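Local coordinates for Alpha/beta hydrolase fold protein (Chitinophaga pinensis, PDB 4PW0) that probably hydrolyses a substrate that has not been identified, using the active site of the alpha/beta hydrolase fold, at residues D36-F42 / I101-L107; R25-R29 / I68-K72; Q43-G47 / I200-L204. All coordinates share one frame; numbering follows the deposited sequence. Where two conformers were deposited one is given.

Contact 1 of 3, residues D36-F42 / I101-L107; sequences DIPLICF and IRYFDVL
Leu39 sets CG opposite its backbone N (chi1 177°), which carries CD1 across to the next strand, 3.7 Å from Asp105 CB and 4.0 Å from Leu107 CB. In Phe42, CG stands opposite the carbonyl carbon instead (chi1 -59°), and the ring leans toward the neighbouring strand, with CE1 3.7 Å from Val106 CG1, the two side chains meeting at a slant. Strands 39-42 and 104-109 are parallel neighbours in the central sheet of the alpha/beta hydrolase fold, paired Leu39-Asp105, Ile40-Val106 and Cys41-Leu107. The ladder starts with Asp105 N giving its hydrogen to Pro38 O at 2.9 Å. Ile40 N then reaches Asp105 O over 2.8 Å in a nearly straight bond (176°), and Leu107 N to Ile40 O and Phe42 N to Leu107 O continue it. Just before the strand Pro38 and Ile101 run in opposite senses, CG 4.1 Å from CG2, and Pro38 CD lies 3.7 Å from Tyr103 O. Replacing Pro38 by a glycine would probably open a gap beside Ile101 and let the backbone turn more freely ahead of the first ladder bond. Asp105 OD2 forms a salt bridge with Arg128 and takes a bond from a water that also donates to Ile37 O.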
loop_
_atom_site.group_PDB
_atom_site.type_symbol
_atom_site.label_atom_id
_atom_site.label_comp_id
_atom_site.label_asym_id
_atom_site.label_seq_id
_atom_site.Cartn_x
_atom_site.Cartn_y
_atom_site.Cartn_z
ATOM N N ASP A 36 -25.067 -6.801 -5.686
ATOM C CA ASP A 36 -25.748 -6.578 -4.414
ATOM C C ASP A 36 -25.142 -5.458 -3.582
ATOM O O ASP A 36 -25.844 -4.807 -2.814
ATOM C CB ASP A 36 -25.718 -7.853 -3.578
ATOM C CG ASP A 36 -26.782 -8.857 -3.992
ATOM O OD1 ASP A 36 -27.696 -8.557 -4.821
ATOM O OD2 ASP A 36 -26.689 -9.961 -3.450
ATOM N N ILE A 37 -23.838 -5.254 -3.724
ATOM C CA ILE A 37 -23.135 -4.202 -2.974
ATOM C C ILE A 37 -22.358 -3.366 -4.004
ATOM O O ILE A 37 -21.194 -3.662 -4.313
ATOM C CB ILE A 37 -22.205 -4.734 -1.892
ATOM C CG1 ILE A 37 -22.969 -5.647 -0.922
ATOM C CG2 ILE A 37 -21.574 -3.585 -1.119
ATOM C CD1 ILE A 37 -22.051 -6.448 -0.035
ATOM N N PRO A 38 -23.014 -2.338 -4.547
ATOM C CA PRO A 38 -22.352 -1.522 -5.559
ATOM C C PRO A 38 -21.252 -0.640 -4.904
ATOM O O PRO A 38 -21.261 -0.422 -3.685
ATOM C CB PRO A 38 -23.474 -0.631 -6.105
ATOM C CG PRO A 38 -24.744 -1.211 -5.576
ATOM C CD PRO A 38 -24.401 -1.888 -4.296
ATOM N N LEU A 39 -20.355 -0.137 -5.760
ATOM C CA LEU A 39 -19.349 0.851 -5.350
ATOM C C LEU A 39 -19.834 2.193 -5.869
ATOM O O LEU A 39 -19.978 2.392 -7.094
ATOM C CB LEU A 39 -18.017 0.507 -5.993
ATOM C CG LEU A 39 -16.909 1.509 -5.704
ATOM C CD1 LEU A 39 -16.573 1.578 -4.221
ATOM C CD2 LEU A 39 -15.677 1.166 -6.529
ATOM N N ILE A 40 -20.075 3.115 -4.955
ATOM C CA ILE A 40 -20.480 4.485 -5.306
ATOM C C ILE A 40 -19.234 5.392 -5.252
ATOM O O ILE A 40 -18.517 5.394 -4.263
ATOM C CB ILE A 40 -21.516 5.081 -4.332
ATOM C CG1 ILE A 40 -22.646 4.088 -4.006
ATOM C CG2 ILE A 40 -22.079 6.395 -4.877
ATOM C CD1 ILE A 40 -23.431 3.636 -5.212
ATOM N N CYS A 41 -19.016 6.137 -6.316
ATOM C CA CYS A 41 -17.821 6.949 -6.514
ATOM C C CYS A 41 -18.131 8.425 -6.406
ATOM O O CYS A 41 -19.130 8.909 -6.960
ATOM C CB CYS A 41 -17.179 6.645 -7.879
ATOM S SG CYS A 41 -16.696 4.929 -8.074
ATOM N N PHE A 42 -17.261 9.154 -5.727
ATOM C CA PHE A 42 -17.433 10.562 -5.398
ATOM C C PHE A 42 -16.264 11.363 -5.937
ATOM O O PHE A 42 -15.118 11.082 -5.609
ATOM C CB PHE A 42 -17.569 10.785 -3.887
ATOM C CG PHE A 42 -18.730 10.048 -3.261
ATOM C CD1 PHE A 42 -18.665 8.689 -3.020
ATOM C CD2 PHE A 42 -19.877 10.737 -2.885
ATOM C CE1 PHE A 42 -19.724 7.998 -2.428
ATOM C CE2 PHE A 42 -20.937 10.046 -2.304
ATOM C CZ PHE A 42 -20.870 8.691 -2.105
ATOM N N ILE A 101 -30.574 1.961 -3.310
ATOM C CA ILE A 101 -29.354 1.335 -2.808
ATOM C C ILE A 101 -29.233 1.663 -1.331
ATOM O O ILE A 101 -29.188 2.828 -0.957
ATOM C CB ILE A 101 -28.124 1.771 -3.622
ATOM C CG1 ILE A 101 -28.309 1.399 -5.095
ATOM C CG2 ILE A 101 -26.853 1.192 -3.014
ATOM C CD1 ILE A 101 -27.326 2.047 -6.043
ATOM N N ARG A 102 -29.220 0.618 -0.495
ATOM C CA ARG A 102 -29.254 0.697 0.967
ATOM C C ARG A 102 -27.940 0.389 1.654
ATOM O O ARG A 102 -27.779 0.669 2.831
ATOM C CB ARG A 102 -30.278 -0.337 1.517
ATOM C CG ARG A 102 -31.705 -0.198 0.993
ATOM C CD ARG A 102 -32.164 1.260 0.969
ATOM N NE ARG A 102 -32.910 1.671 2.167
ATOM C CZ ARG A 102 -32.619 2.711 2.966
ATOM N NH1 ARG A 102 -31.537 3.489 2.766
ATOM N NH2 ARG A 102 -33.410 2.966 4.011
ATOM N N TYR A 103 -27.040 -0.271 0.922
ATOM C CA TYR A 103 -25.783 -0.766 1.501
ATOM C C TYR A 103 -24.788 -0.817 0.357
ATOM O O TYR A 103 -25.057 -1.398 -0.711
ATOM C CB TYR A 103 -25.992 -2.146 2.083
ATOM C CG TYR A 103 -24.853 -2.677 2.949
ATOM C CD1 TYR A 103 -24.388 -1.950 4.053
ATOM C CD2 TYR A 103 -24.257 -3.902 2.660
ATOM C CE1 TYR A 103 -23.374 -2.445 4.858
ATOM C CE2 TYR A 103 -23.256 -4.406 3.456
ATOM C CZ TYR A 103 -22.820 -3.682 4.539
ATOM O OH TYR A 103 -21.829 -4.232 5.309
ATOM N N PHE A 104 -23.629 -0.178 0.555
ATOM C CA PHE A 104 -22.747 0.011 -0.586
ATOM C C PHE A 104 -21.339 0.317 -0.093
ATOM O O PHE A 104 -21.146 0.689 1.043
ATOM C CB PHE A 104 -23.277 1.161 -1.477
ATOM C CG PHE A 104 -23.615 2.421 -0.724
ATOM C CD1 PHE A 104 -24.887 2.608 -0.191
ATOM C CD2 PHE A 104 -22.686 3.430 -0.530
ATOM C CE1 PHE A 104 -25.227 3.755 0.495
ATOM C CE2 PHE A 104 -23.017 4.578 0.144
ATOM C CZ PHE A 104 -24.302 4.752 0.662
ATOM N N ASP A 105 -20.376 0.114 -0.978
ATOM C CA ASP A 105 -19.013 0.578 -0.744
ATOM C C ASP A 105 -18.901 1.982 -1.353
ATOM O O ASP A 105 -19.673 2.367 -2.236
ATOM C CB ASP A 105 -18.020 -0.349 -1.432
ATOM C CG ASP A 105 -18.023 -1.750 -0.853
ATOM O OD1 ASP A 105 -18.135 -1.906 0.401
ATOM O OD2 ASP A 105 -17.819 -2.694 -1.655
ATOM N N VAL A 106 -17.877 2.730 -0.901
ATOM C CA VAL A 106 -17.653 4.080 -1.427
ATOM C C VAL A 106 -16.182 4.288 -1.797
ATOM O O VAL A 106 -15.288 3.761 -1.147
ATOM C CB VAL A 106 -18.095 5.185 -0.449
ATOM C CG1 VAL A 106 -19.587 5.075 -0.183
ATOM C CG2 VAL A 106 -17.330 5.131 0.871
ATOM N N LEU A 107 -16.003 5.113 -2.834
ATOM C CA LEU A 107 -14.660 5.548 -3.267
ATOM C C LEU A 107 -14.740 7.060 -3.426
ATOM O O LEU A 107 -15.533 7.567 -4.214
ATOM C CB LEU A 107 -14.285 4.894 -4.599
ATOM C CG LEU A 107 -12.908 5.252 -5.212
ATOM C CD1 LEU A 107 -12.629 4.269 -6.346
ATOM C CD2 LEU A 107 -12.909 6.598 -5.751
HETATM O O HOH W 1 -27.024 -2.932 -1.591
HETATM O O HOH W 2 -18.379 -2.989 -4.192
#

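Contact 2 of 3, residues R25-R29 / I68-K72; sequences RYAYR and IFDNK
An antiparallel ladder joins strand 24-31 to strand 66-69 in the mixed sheet of the alpha/beta hydrolase fold, with Arg29 and Ile68 as its hydrogen-bonded pair and Tyr28 and Phe69 as the adjacent non-hydrogen-bonded pair. The first pair is closed from both sides: Arg29 N donates to Ile68 O at 2.8 Å, and Ile68 N returns a longer bond of 3.1 Å to Arg29 O. Two residues further along, Asp70 N gives an almost straight bond to Ala27 O (2.9 Å, 172°). Between these bonds the backbones come close, and Tyr28 CB rests 3.8 Å from Phe69 CB; both residues place CG between backbone N and carbonyl carbon (chi1 72° and 77°), and both CB atoms stand on the same face of the sheet, from which the rings then diverge. On the other face Arg29 CB packs on Ile68 CG1 at 3.9 Å, while the guanidinium runs on to a salt bridge with Asp50. Past the paired residues, the Tyr26 ring takes over the contact: its edge at CD1 meets Asp70 O in the ring plane at 3.5 Å, and its OH touches Lys72 CE at 3.6 Å while hydrogen-bonding Glu94. Strand 17-21 flanks segment 25-29 and strand 39-42 flanks 68-69, while helix 85-98 lies over Tyr26 and Phe69, where Phe95 stacks on the Phe69 ring.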
loop_
_atom_site.group_PDB
_atom_site.type_symbol
_atom_site.label_atom_id
_atom_site.label_comp_id
_atom_site.label_asym_id
_atom_site.label_seq_id
_atom_site.Cartn_x
_atom_site.Cartn_y
_atom_site.Cartn_z
ATOM N N ARG A 25 -32.615 17.002 -10.505
ATOM C CA ARG A 25 -32.300 15.970 -11.492
ATOM C C ARG A 25 -30.832 15.605 -11.306
ATOM O O ARG A 25 -29.975 16.460 -11.498
ATOM C CB ARG A 25 -32.476 16.495 -12.922
ATOM C CG ARG A 25 -31.889 15.600 -14.017
ATOM C CD ARG A 25 -31.411 16.325 -15.294
ATOM N NE ARG A 25 -30.721 17.605 -15.058
ATOM C CZ ARG A 25 -29.987 18.277 -15.956
ATOM N NH1 ARG A 25 -29.723 17.779 -17.173
ATOM N NH2 ARG A 25 -29.441 19.448 -15.604
ATOM N N TYR A 26 -30.563 14.373 -10.889
ATOM C CA TYR A 26 -29.187 13.842 -10.769
ATOM C C TYR A 26 -28.823 13.036 -11.997
ATOM O O TYR A 26 -29.557 12.103 -12.370
ATOM C CB TYR A 26 -29.041 12.988 -9.522
ATOM C CG TYR A 26 -29.098 13.757 -8.227
ATOM C CD1 TYR A 26 -27.944 14.296 -7.648
ATOM C CD2 TYR A 26 -30.291 13.927 -7.556
ATOM C CE1 TYR A 26 -28.003 14.988 -6.470
ATOM C CE2 TYR A 26 -30.353 14.620 -6.348
ATOM C CZ TYR A 26 -29.199 15.139 -5.794
ATOM O OH TYR A 26 -29.206 15.885 -4.631
ATOM N N ALA A 27 -27.679 13.386 -12.593
ATOM C CA ALA A 27 -27.100 12.661 -13.691
ATOM C C ALA A 27 -26.099 11.609 -13.157
ATOM O O ALA A 27 -25.290 11.885 -12.259
ATOM C CB ALA A 27 -26.384 13.614 -14.645
ATOM N N TYR A 28 -26.148 10.404 -13.726
ATOM C CA TYR A 28 -25.296 9.333 -13.276
ATOM C C TYR A 28 -25.096 8.305 -14.359
ATOM O O TYR A 28 -25.795 8.307 -15.390
ATOM C CB TYR A 28 -25.866 8.685 -12.014
ATOM C CG TYR A 28 -27.109 7.847 -12.253
ATOM C CD1 TYR A 28 -28.360 8.450 -12.333
ATOM C CD2 TYR A 28 -27.038 6.468 -12.387
ATOM C CE1 TYR A 28 -29.510 7.668 -12.524
ATOM C CE2 TYR A 28 -28.165 5.700 -12.603
ATOM C CZ TYR A 28 -29.395 6.321 -12.649
ATOM O OH TYR A 28 -30.513 5.524 -12.872
ATOM N N ARG A 29 -24.131 7.453 -14.130
ATOM C CA ARG A 29 -23.891 6.266 -14.948
ATOM C C ARG A 29 -23.662 5.053 -14.088
ATOM O O ARG A 29 -23.126 5.130 -12.975
ATOM C CB ARG A 29 -22.741 6.476 -15.943
ATOM C CG ARG A 29 -22.834 7.710 -16.790
ATOM C CD ARG A 29 -21.742 7.828 -17.822
ATOM N NE ARG A 29 -21.728 9.111 -18.465
ATOM C CZ ARG A 29 -20.655 9.797 -18.832
ATOM N NH1 ARG A 29 -19.429 9.322 -18.586
ATOM N NH2 ARG A 29 -20.810 10.966 -19.393
ATOM N N ILE A 68 -21.095 6.137 -10.908
ATOM C CA ILE A 68 -20.518 7.478 -10.944
ATOM C C ILE A 68 -21.652 8.457 -11.099
ATOM O O ILE A 68 -22.648 8.163 -11.808
ATOM C CB ILE A 68 -19.431 7.655 -12.033
ATOM C CG1 ILE A 68 -19.905 7.188 -13.431
ATOM C CG2 ILE A 68 -18.142 6.931 -11.620
ATOM C CD1 ILE A 68 -18.968 7.567 -14.555
ATOM N N PHE A 69 -21.583 9.586 -10.430
ATOM C CA PHE A 69 -22.651 10.567 -10.461
ATOM C C PHE A 69 -22.167 11.978 -10.354
ATOM O O PHE A 69 -21.095 12.237 -9.775
ATOM C CB PHE A 69 -23.710 10.273 -9.368
ATOM C CG PHE A 69 -23.297 10.668 -7.973
ATOM C CD1 PHE A 69 -22.365 9.911 -7.250
ATOM C CD2 PHE A 69 -23.835 11.772 -7.387
ATOM C CE1 PHE A 69 -21.989 10.303 -5.976
ATOM C CE2 PHE A 69 -23.479 12.174 -6.111
ATOM C CZ PHE A 69 -22.539 11.432 -5.397
ATOM N N ASP A 70 -22.980 12.916 -10.833
ATOM C CA ASP A 70 -22.779 14.318 -10.591
ATOM C C ASP A 70 -23.610 14.725 -9.386
ATOM O O ASP A 70 -24.862 14.555 -9.366
ATOM C CB ASP A 70 -23.156 15.176 -11.761
ATOM C CG ASP A 70 -22.190 15.131 -12.927
ATOM O OD1 ASP A 70 -20.964 15.009 -12.709
ATOM O OD2 ASP A 70 -22.680 15.255 -14.117
ATOM N N ASN A 71 -22.971 15.220 -8.347
ATOM C CA ASN A 71 -23.699 15.734 -7.202
ATOM C C ASN A 71 -24.495 17.005 -7.628
ATOM O O ASN A 71 -24.320 17.533 -8.719
ATOM C CB ASN A 71 -22.721 15.953 -6.044
ATOM C CG ASN A 71 -23.362 15.762 -4.673
ATOM O OD1 ASN A 71 -24.565 16.033 -4.462
ATOM N ND2 ASN A 71 -22.571 15.252 -3.713
ATOM N N LYS A 72 -25.348 17.520 -6.727
ATOM C CA LYS A 72 -26.291 18.577 -7.036
ATOM C C LYS A 72 -25.554 19.770 -7.647
ATOM O O LYS A 72 -24.524 20.231 -7.145
ATOM C CB LYS A 72 -26.997 18.997 -5.754
ATOM C CG LYS A 72 -28.035 20.096 -5.978
ATOM C CD LYS A 72 -28.718 20.511 -4.678
ATOM C CE LYS A 72 -29.660 19.460 -4.160
ATOM N NZ LYS A 72 -30.335 19.982 -2.914
#

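Contact 3 of 3, residues Q43-G47 / I200-L204; sequences QHFTG and IGAQL
Phe45 drives the rim of its ring against one side of helix 197-212, where CZ lies 3.8 Å from Ile200 CG2 and the two side chains cross at nearly a right angle. Holding CG opposite the backbone N (chi1 174°) directs the ring to the helix, so that Ile200 O and Gln203 CB lie at its edge, close to the ring plane. CE1 is also 4.1 Å from Leu204 CB. One face of the same ring is occupied from within its own loop: Thr46 CG2 stands 3.6 Å above the plane, over the ring centre, and the same methyl lies 3.9 Å from Ile200 CG1, which meets it from the side. Phe146 adds an edge-to-face ring contact. Segment 43-47 follows strand 39-42 and includes a type II beta turn from His44 to Gly47, with Thr46 at positive phi. In alpha/beta hydrolases the loop after this strand commonly supplies part of the oxyanion hole, and this one is probably placed likewise; the His44 side chain touches residues of a probable Ser-His-Asp triad. Gly47 N closes the turn on His44 O (3.0 Å), and Phe45 O accepts from Thr46 OG1 in the carbonyl plane, on a lone pair, and from His44 ND1 well above that plane. From the helix, the extended Gln203 side chain brings OE1 to within 2.8 Å of Thr46 N, with an angle of 167° at the hydrogen. Its NE2 donates to a water at 3.0 Å, and that water donates in turn to His44 O and Gly47 O. With the oxygen accepting a turn N-H and the nitrogen feeding the water, the two ends of the Gln203 amide are told apart by their partners, and its rotation is likely to be fixed by bonds at both ends.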
loop_
_atom_site.group_PDB
_atom_site.type_symbol
_atom_site.label_atom_id
_atom_site.label_comp_id
_atom_site.label_asym_id
_atom_site.label_seq_id
_atom_site.Cartn_x
_atom_site.Cartn_y
_atom_site.Cartn_z
ATOM N N GLN A 43 -16.581 12.328 -6.777
ATOM C CA GLN A 43 -15.593 12.979 -7.663
ATOM C C GLN A 43 -14.787 14.116 -7.029
ATOM O O GLN A 43 -15.155 14.674 -5.982
ATOM C CB GLN A 43 -16.334 13.449 -8.929
ATOM C CG GLN A 43 -15.525 13.940 -10.116
ATOM C CD GLN A 43 -14.497 12.962 -10.611
ATOM O OE1 GLN A 43 -13.553 12.564 -9.893
ATOM N NE2 GLN A 43 -14.702 12.484 -11.847
ATOM N N HIS A 44 -13.679 14.458 -7.685
ATOM C CA HIS A 44 -12.824 15.580 -7.282
ATOM C C HIS A 44 -13.333 16.956 -7.599
ATOM O O HIS A 44 -14.331 17.099 -8.299
ATOM C CB HIS A 44 -11.439 15.389 -7.937
ATOM C CG HIS A 44 -11.379 15.657 -9.422
ATOM N ND1 HIS A 44 -11.314 16.923 -9.947
ATOM C CD2 HIS A 44 -11.269 14.826 -10.486
ATOM C CE1 HIS A 44 -11.231 16.861 -11.269
ATOM N NE2 HIS A 44 -11.165 15.607 -11.615
ATOM N N PHE A 45 -12.569 17.988 -7.183
ATOM C CA PHE A 45 -12.883 19.447 -7.417
ATOM C C PHE A 45 -12.945 19.789 -8.890
ATOM O O PHE A 45 -11.992 19.625 -9.599
ATOM C CB PHE A 45 -11.787 20.302 -6.765
ATOM C CG PHE A 45 -11.857 21.791 -7.020
ATOM C CD1 PHE A 45 -12.987 22.527 -6.702
ATOM C CD2 PHE A 45 -10.780 22.471 -7.511
ATOM C CE1 PHE A 45 -13.009 23.894 -6.920
ATOM C CE2 PHE A 45 -10.800 23.828 -7.759
ATOM C CZ PHE A 45 -11.933 24.567 -7.447
ATOM N N THR A 46 -14.098 20.280 -9.313
ATOM C CA THR A 46 -14.461 20.643 -10.694
ATOM C C THR A 46 -14.750 19.436 -11.585
ATOM O O THR A 46 -15.165 19.632 -12.730
ATOM C CB THR A 46 -13.492 21.570 -11.438
ATOM O OG1 THR A 46 -12.377 20.810 -11.972
ATOM C CG2 THR A 46 -13.016 22.691 -10.579
ATOM N N GLY A 47 -14.539 18.222 -11.110
ATOM C CA GLY A 47 -14.706 17.050 -11.981
ATOM C C GLY A 47 -16.141 16.725 -12.270
ATOM O O GLY A 47 -17.016 16.909 -11.428
ATOM N N ILE A 200 -18.211 25.329 -9.179
ATOM C CA ILE A 200 -16.788 25.494 -8.868
ATOM C C ILE A 200 -16.637 26.404 -7.643
ATOM O O ILE A 200 -15.887 26.086 -6.729
ATOM C CB ILE A 200 -15.975 26.023 -10.066
ATOM C CG1 ILE A 200 -16.055 25.054 -11.250
ATOM C CG2 ILE A 200 -14.525 26.279 -9.663
ATOM C CD1 ILE A 200 -15.560 25.646 -12.538
ATOM N N GLY A 201 -17.373 27.534 -7.606
ATOM C CA GLY A 201 -17.262 28.433 -6.447
ATOM C C GLY A 201 -17.737 27.791 -5.160
ATOM O O GLY A 201 -17.091 27.954 -4.107
ATOM N N ALA A 202 -18.816 27.009 -5.226
ATOM C CA ALA A 202 -19.326 26.351 -4.049
ATOM C C ALA A 202 -18.312 25.314 -3.532
ATOM O O ALA A 202 -18.075 25.199 -2.324
ATOM C CB ALA A 202 -20.653 25.682 -4.359
ATOM N N GLN A 203 -17.729 24.559 -4.454
ATOM C CA GLN A 203 -16.724 23.561 -4.071
ATOM C C GLN A 203 -15.472 24.185 -3.516
ATOM O O GLN A 203 -14.933 23.660 -2.559
ATOM C CB GLN A 203 -16.376 22.668 -5.259
ATOM C CG GLN A 203 -17.516 21.775 -5.704
ATOM C CD GLN A 203 -17.134 20.942 -6.895
ATOM O OE1 GLN A 203 -16.041 21.068 -7.443
ATOM N NE2 GLN A 203 -18.052 20.079 -7.319
ATOM N N LEU A 204 -15.018 25.293 -4.083
ATOM C CA LEU A 204 -13.832 25.963 -3.537
ATOM C C LEU A 204 -14.081 26.389 -2.101
ATOM O O LEU A 204 -13.217 26.193 -1.214
ATOM C CB LEU A 204 -13.400 27.143 -4.427
ATOM C CG LEU A 204 -12.063 27.797 -4.107
ATOM C CD1 LEU A 204 -11.462 28.424 -5.349
ATOM C CD2 LEU A 204 -12.195 28.863 -3.054
HETATM O O HOH W 3 -17.012 17.697 -8.781
#

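In the fold
Contacts 1 and 2 are buried and belong to one sheet: strands 39-42 and 66-69 are neighbours in it, and the two contacts meet where Phe42 CD2 packs 3.7 Å from Phe69 CZ. Their ladders differ, parallel in contact 1 and antiparallel in contact 2, yet both rest on backbone hydrogen bonds, with mostly apolar packing on the faces and one salt bridge leaving each (Asp105 to Arg128, Arg29 to Asp50). Contact 3 is only partly buried. Its segment 43-47 continues from 36-42, but the centres of contacts 1 and 3 are about 21 Å apart, on opposite sides of the chain's centre. There a loop meets a helix, and one side-chain amide, a water and an aromatic ring replace the ladder.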